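Side-chain contacts in HIT family hydrolase (Legionella pneumophila subsp. pneumophila, PDB 6D6J), which probably hydrolyses nucleotide-type substrates through a histidine-triad active site and carries a bound zinc ion: residues F13-I16 / E20-A23; F35-P40 / H45-P50. All blocks are in the same frame, centred on the assembly; numbering follows the deposited sequence.

Contact 1 (F13-I16 / E20-A23). With ZN (zinc ion), chain G.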
loop_
_atom_site.group_PDB
_atom_site.type_symbol
_atom_site.label_atom_id
_atom_site.label_comp_id
_atom_site.label_asym_id
_atom_site.label_seq_id
_atom_site.Cartn_x
_atom_site.Cartn_y
_atom_site.Cartn_z
ATOM N N PHE B 13 -10.455 12.298 -10.132
ATOM C CA PHE B 13 -9.804 11.161 -10.766
ATOM C C PHE B 13 -10.687 10.504 -11.811
ATOM O O PHE B 13 -10.160 9.996 -12.809
ATOM C CB PHE B 13 -9.317 10.167 -9.714
ATOM C CG PHE B 13 -8.118 10.657 -8.917
ATOM C CD1 PHE B 13 -7.509 11.877 -9.196
ATOM C CD2 PHE B 13 -7.622 9.903 -7.874
ATOM C CE1 PHE B 13 -6.404 12.314 -8.460
ATOM C CE2 PHE B 13 -6.519 10.345 -7.125
ATOM C CZ PHE B 13 -5.913 11.550 -7.417
ATOM N N CYS B 14 -12.018 10.529 -11.629
ATOM C CA CYS B 14 -12.890 10.104 -12.717
ATOM C C CYS B 14 -12.721 11.017 -13.920
ATOM O O CYS B 14 -12.679 10.550 -15.065
ATOM C CB CYS B 14 -14.347 10.077 -12.254
ATOM S SG CYS B 14 -14.789 8.620 -11.244
ATOM N N LYS B 15 -12.602 12.325 -13.685
ATOM C CA LYS B 15 -12.390 13.242 -14.801
ATOM C C LYS B 15 -11.093 12.944 -15.536
ATOM O O LYS B 15 -11.059 12.973 -16.779
ATOM C CB LYS B 15 -12.431 14.688 -14.321
ATOM C CG LYS B 15 -13.827 15.147 -13.914
ATOM C CD LYS B 15 -13.788 16.579 -13.398
ATOM C CE LYS B 15 -15.126 17.029 -12.828
ATOM N NZ LYS B 15 -15.016 18.356 -12.154
ATOM N N ILE B 16 -10.015 12.654 -14.797
ATOM C CA ILE B 16 -8.761 12.269 -15.434
ATOM C C ILE B 16 -8.945 10.982 -16.223
ATOM O O ILE B 16 -8.497 10.870 -17.370
ATOM C CB ILE B 16 -7.641 12.153 -14.383
ATOM C CG1 ILE B 16 -7.285 13.556 -13.856
ATOM C CG2 ILE B 16 -6.406 11.458 -14.971
ATOM C CD1 ILE B 16 -6.292 13.581 -12.691
ATOM N N GLU B 20 -10.944 14.278 -19.372
ATOM C CA GLU B 20 -11.483 15.628 -19.281
ATOM C C GLU B 20 -10.533 16.622 -18.622
ATOM O O GLU B 20 -10.771 17.830 -18.706
ATOM C CB GLU B 20 -12.800 15.588 -18.506
ATOM C CG GLU B 20 -13.859 14.743 -19.211
ATOM C CD GLU B 20 -15.109 14.558 -18.387
ATOM O OE1 GLU B 20 -15.187 15.138 -17.285
ATOM O OE2 GLU B 20 -16.012 13.834 -18.845
ATOM N N ILE B 21 -9.474 16.140 -17.975
ATOM C CA ILE B 21 -8.477 16.978 -17.317
ATOM C C ILE B 21 -7.124 16.470 -17.790
ATOM O O ILE B 21 -6.881 15.259 -17.772
ATOM C CB ILE B 21 -8.608 16.886 -15.788
ATOM C CG1 ILE B 21 -9.842 17.671 -15.339
ATOM C CG2 ILE B 21 -7.330 17.368 -15.075
ATOM C CD1 ILE B 21 -10.169 17.526 -13.903
ATOM N N PRO B 22 -6.214 17.338 -18.218
ATOM C CA PRO B 22 -4.923 16.845 -18.710
ATOM C C PRO B 22 -4.104 16.210 -17.595
ATOM O O PRO B 22 -4.138 16.642 -16.438
ATOM C CB PRO B 22 -4.241 18.100 -19.263
ATOM C CG PRO B 22 -4.913 19.245 -18.570
ATOM C CD PRO B 22 -6.328 18.805 -18.318
ATOM N N ALA B 23 -3.382 15.159 -17.951
ATOM C CA ALA B 23 -2.538 14.440 -17.006
ATOM C C ALA B 23 -1.516 13.673 -17.816
ATOM O O ALA B 23 -1.743 13.383 -18.988
ATOM C CB ALA B 23 -3.356 13.471 -16.147
HETATM ZN ZN ZN G . -13.836 8.840 -9.173
HETATM O O HOH W 1 -7.015 12.800 -18.779
#

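Contact 2 (F35-P40 / H45-P50)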
loop_
_atom_site.group_PDB
_atom_site.type_symbol
_atom_site.label_atom_id
_atom_site.label_comp_id
_atom_site.label_asym_id
_atom_site.label_seq_id
_atom_site.Cartn_x
_atom_site.Cartn_y
_atom_site.Cartn_z
ATOM N N PHE B 35 -0.848 7.613 -13.610
ATOM C CA PHE B 35 -0.491 8.945 -14.082
ATOM C C PHE B 35 0.350 9.643 -13.022
ATOM O O PHE B 35 0.392 9.230 -11.858
ATOM C CB PHE B 35 -1.744 9.766 -14.466
ATOM C CG PHE B 35 -2.773 9.865 -13.375
ATOM C CD1 PHE B 35 -3.731 8.873 -13.217
ATOM C CD2 PHE B 35 -2.798 10.961 -12.523
ATOM C CE1 PHE B 35 -4.682 8.970 -12.210
ATOM C CE2 PHE B 35 -3.745 11.052 -11.513
ATOM C CZ PHE B 35 -4.683 10.059 -11.362
ATOM N N ARG B 36 1.022 10.721 -13.423
ATOM C CA ARG B 36 1.840 11.456 -12.463
ATOM C C ARG B 36 0.991 12.252 -11.474
ATOM O O ARG B 36 0.011 12.900 -11.850
ATOM C CB ARG B 36 2.742 12.448 -13.188
ATOM C CG ARG B 36 3.846 11.819 -14.024
ATOM C CD ARG B 36 4.756 12.899 -14.556
ATOM N NE ARG B 36 5.927 12.377 -15.239
ATOM C CZ ARG B 36 6.952 13.151 -15.578
ATOM N NH1 ARG B 36 6.901 14.453 -15.318
ATOM N NH2 ARG B 36 8.010 12.635 -16.178
ATOM N N ASP B 37 1.407 12.258 -10.208
ATOM C CA ASP B 37 0.851 13.210 -9.246
ATOM C C ASP B 37 1.395 14.597 -9.577
ATOM O O ASP B 37 2.607 14.768 -9.726
ATOM C CB ASP B 37 1.280 12.790 -7.832
ATOM C CG ASP B 37 0.545 13.523 -6.721
ATOM O OD1 ASP B 37 0.318 14.742 -6.806
ATOM O OD2 ASP B 37 0.234 12.866 -5.710
ATOM N N ILE B 38 0.510 15.590 -9.710
ATOM C CA ILE B 38 0.950 16.945 -10.047
ATOM C C ILE B 38 1.765 17.596 -8.942
ATOM O O ILE B 38 2.475 18.564 -9.218
ATOM C CB ILE B 38 -0.208 17.887 -10.439
ATOM C CG1 ILE B 38 -1.253 18.012 -9.314
ATOM C CG2 ILE B 38 -0.844 17.458 -11.748
ATOM C CD1 ILE B 38 -2.197 19.181 -9.517
ATOM N N ARG B 39 1.678 17.105 -7.703
ATOM C CA ARG B 39 2.421 17.645 -6.563
ATOM C C ARG B 39 3.348 16.552 -6.044
ATOM O O ARG B 39 3.146 16.008 -4.949
ATOM C CB ARG B 39 1.475 18.113 -5.458
ATOM C CG ARG B 39 0.645 19.326 -5.822
ATOM C CD ARG B 39 -0.067 19.876 -4.591
ATOM N NE ARG B 39 -0.435 21.287 -4.722
ATOM C CZ ARG B 39 -1.489 21.729 -5.401
ATOM N NH1 ARG B 39 -2.287 20.867 -6.026
ATOM N NH2 ARG B 39 -1.740 23.037 -5.468
ATOM N N PRO B 40 4.372 16.201 -6.807
ATOM C CA PRO B 40 5.195 15.045 -6.445
ATOM C C PRO B 40 5.962 15.293 -5.155
ATOM O O PRO B 40 6.508 16.376 -4.921
ATOM C CB PRO B 40 6.141 14.904 -7.648
ATOM C CG PRO B 40 6.226 16.308 -8.211
ATOM C CD PRO B 40 4.817 16.828 -8.067
ATOM N N HIS B 45 6.818 10.455 -8.662
ATOM C CA HIS B 45 5.637 10.197 -7.835
ATOM C C HIS B 45 4.463 9.900 -8.763
ATOM O O HIS B 45 3.955 10.790 -9.460
ATOM C CB HIS B 45 5.376 11.397 -6.925
ATOM C CG HIS B 45 4.284 11.203 -5.925
ATOM N ND1 HIS B 45 4.096 12.103 -4.897
ATOM C CD2 HIS B 45 3.303 10.272 -5.809
ATOM C CE1 HIS B 45 3.047 11.732 -4.187
ATOM N NE2 HIS B 45 2.553 10.618 -4.708
ATOM N N LEU B 46 4.034 8.645 -8.777
ATOM C CA LEU B 46 2.979 8.178 -9.663
ATOM C C LEU B 46 1.776 7.744 -8.836
ATOM O O LEU B 46 1.898 7.382 -7.662
ATOM C CB LEU B 46 3.492 7.033 -10.552
ATOM C CG LEU B 46 4.746 7.418 -11.365
ATOM C CD1 LEU B 46 5.375 6.218 -12.041
ATOM C CD2 LEU B 46 4.454 8.513 -12.390
ATOM N N LEU B 47 0.613 7.771 -9.477
ATOM C CA LEU B 47 -0.649 7.344 -8.883
ATOM C C LEU B 47 -1.229 6.234 -9.743
ATOM O O LEU B 47 -1.272 6.362 -10.972
ATOM C CB LEU B 47 -1.644 8.513 -8.866
ATOM C CG LEU B 47 -1.159 9.725 -8.070
ATOM C CD1 LEU B 47 -2.081 10.919 -8.246
ATOM C CD2 LEU B 47 -1.007 9.376 -6.605
ATOM N N ILE B 48 -1.660 5.142 -9.114
ATOM C CA ILE B 48 -2.285 4.021 -9.816
ATOM C C ILE B 48 -3.711 3.924 -9.296
ATOM O O ILE B 48 -3.929 3.798 -8.081
ATOM C CB ILE B 48 -1.517 2.694 -9.633
ATOM C CG1 ILE B 48 -0.018 2.810 -10.014
ATOM C CG2 ILE B 48 -2.164 1.603 -10.494
ATOM C CD1 ILE B 48 0.911 3.359 -8.952
ATOM N N ILE B 49 -4.679 4.022 -10.204
ATOM C CA ILE B 49 -6.093 4.091 -9.817
ATOM C C ILE B 49 -6.915 3.044 -10.554
ATOM O O ILE B 49 -6.587 2.670 -11.696
ATOM C CB ILE B 49 -6.710 5.490 -10.044
ATOM C CG1 ILE B 49 -6.896 5.822 -11.545
ATOM C CG2 ILE B 49 -5.903 6.549 -9.328
ATOM C CD1 ILE B 49 -7.793 7.019 -11.775
ATOM N N PRO B 50 -8.014 2.584 -9.967
ATOM C CA PRO B 50 -9.030 1.902 -10.777
ATOM C C PRO B 50 -9.768 2.913 -11.644
ATOM O O PRO B 50 -9.961 4.068 -11.252
ATOM C CB PRO B 50 -9.972 1.316 -9.718
ATOM C CG PRO B 50 -9.926 2.308 -8.583
ATOM C CD PRO B 50 -8.506 2.888 -8.607
#

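Contact 1 (F13-I16 / E20-A23)
The short helix 12-17, which supplies one of the zinc ligands, is here tied to the loop that follows it: K15 and I16 meet E20, I21 and A23. E20 N donates to K15 O at 2.9 Å, a fairly straight bond (161° at the hydrogen) that ties the returning chain to the helix. One residue further on, a water gives its hydrogens to both I16 O and I21 O and bridges the two backbones. The side chains fill in around these links. I21 lies slantwise against the helix and, in the conformer described, splits its contacts: CD1 comes up to K15 CB at 3.7 Å, while CG2 sits 4.0 Å from I16 CG1. With I16 CG1 beside the backbone N (chi1 -70°), the CG2 methyl falls anti to that N and meets A23 CB at 3.8 Å. K15 and E20 cross at about a right angle, E20 OE1 lying 3.6 Å from K15 CG; K15 NZ is 6.1 Å from E20 OE1, so any attraction is only long-range. I21 N is buried without a hydrogen-bond partner. On the same helix C14 SG binds zinc at 2.3 Å, together with C11, H53 and H105. The two cysteines, spaced as CxxC, and the two histidines make up a Cys2His2 zinc site, as found in zinc-binding members of the HIT family.

Contact 2 (F35-P40 / H45-P50)
F35 and L47 are joined by a pair of backbone hydrogen bonds: F35 N to L47 O at 3.0 Å, and L47 N to F35 O at 2.8 Å. A third bond, D37 N to H45 O at 3.0 Å, extends the antiparallel ladder just past the strand end; between them R36 and L46 form the non-hydrogen-bonded pair. D37 then turns the chain, its OD1 accepting from R39 N in an Asx turn. Its CG is anti to the backbone N (chi1 -168°), which lays the side chain alongside that of H45. There D37 CB stands over the centre of the imidazole, 3.8 Å from the centroid, in a CH-pi contact, and the carboxylate plane is inclined 49° to the ring. OD2 hangs over the same face, not hydrogen-bonded to NE2. The imidazole's bonds go to Q41 N at ND1 and to H109 ND1 at NE2, so both ring nitrogens are engaged. P40 packs its CB against H45 CB at 3.7 Å. Farther along, L47 CD1 reaches F35 CE2 at 3.7 Å, and I49 CD1 comes to the ring's edge at CE1, also 3.7 Å away. R36 CG touches L46 CD2 although the two side chains leave the pair in diverging directions. F13 meets F35 edge-to-face, and W118 of the second subunit packs on H45. Strand 108-112 pairs with the other edge of strand 44-50 through backbone hydrogen bonds of L46 with L110 and I48 with L108, while helix 62-81 packs on L46, I48 and P50.

How the contacts relate
From the N terminus, the chain first passes through helix 12-17 and folds back at contact 1, which closes the tight turn at the end of the helix, with residues 17-19 between its segments. It then runs through strands 25-28 and 32-36 before contact 2 closes the 37-43 connection of the hairpin between 32-36 and 44-50. The two closures follow in series, neither enclosing nor crossing the other. In space they touch: I16 CD1 lies 3.8 Å from F35 CE2, and F13 CZ is 4.0 Å from L47 CD1. The zinc-bearing helix thus packs onto the hairpin face carrying F35, L47 and I49, and F13 also meets H107, the predicted nucleophile.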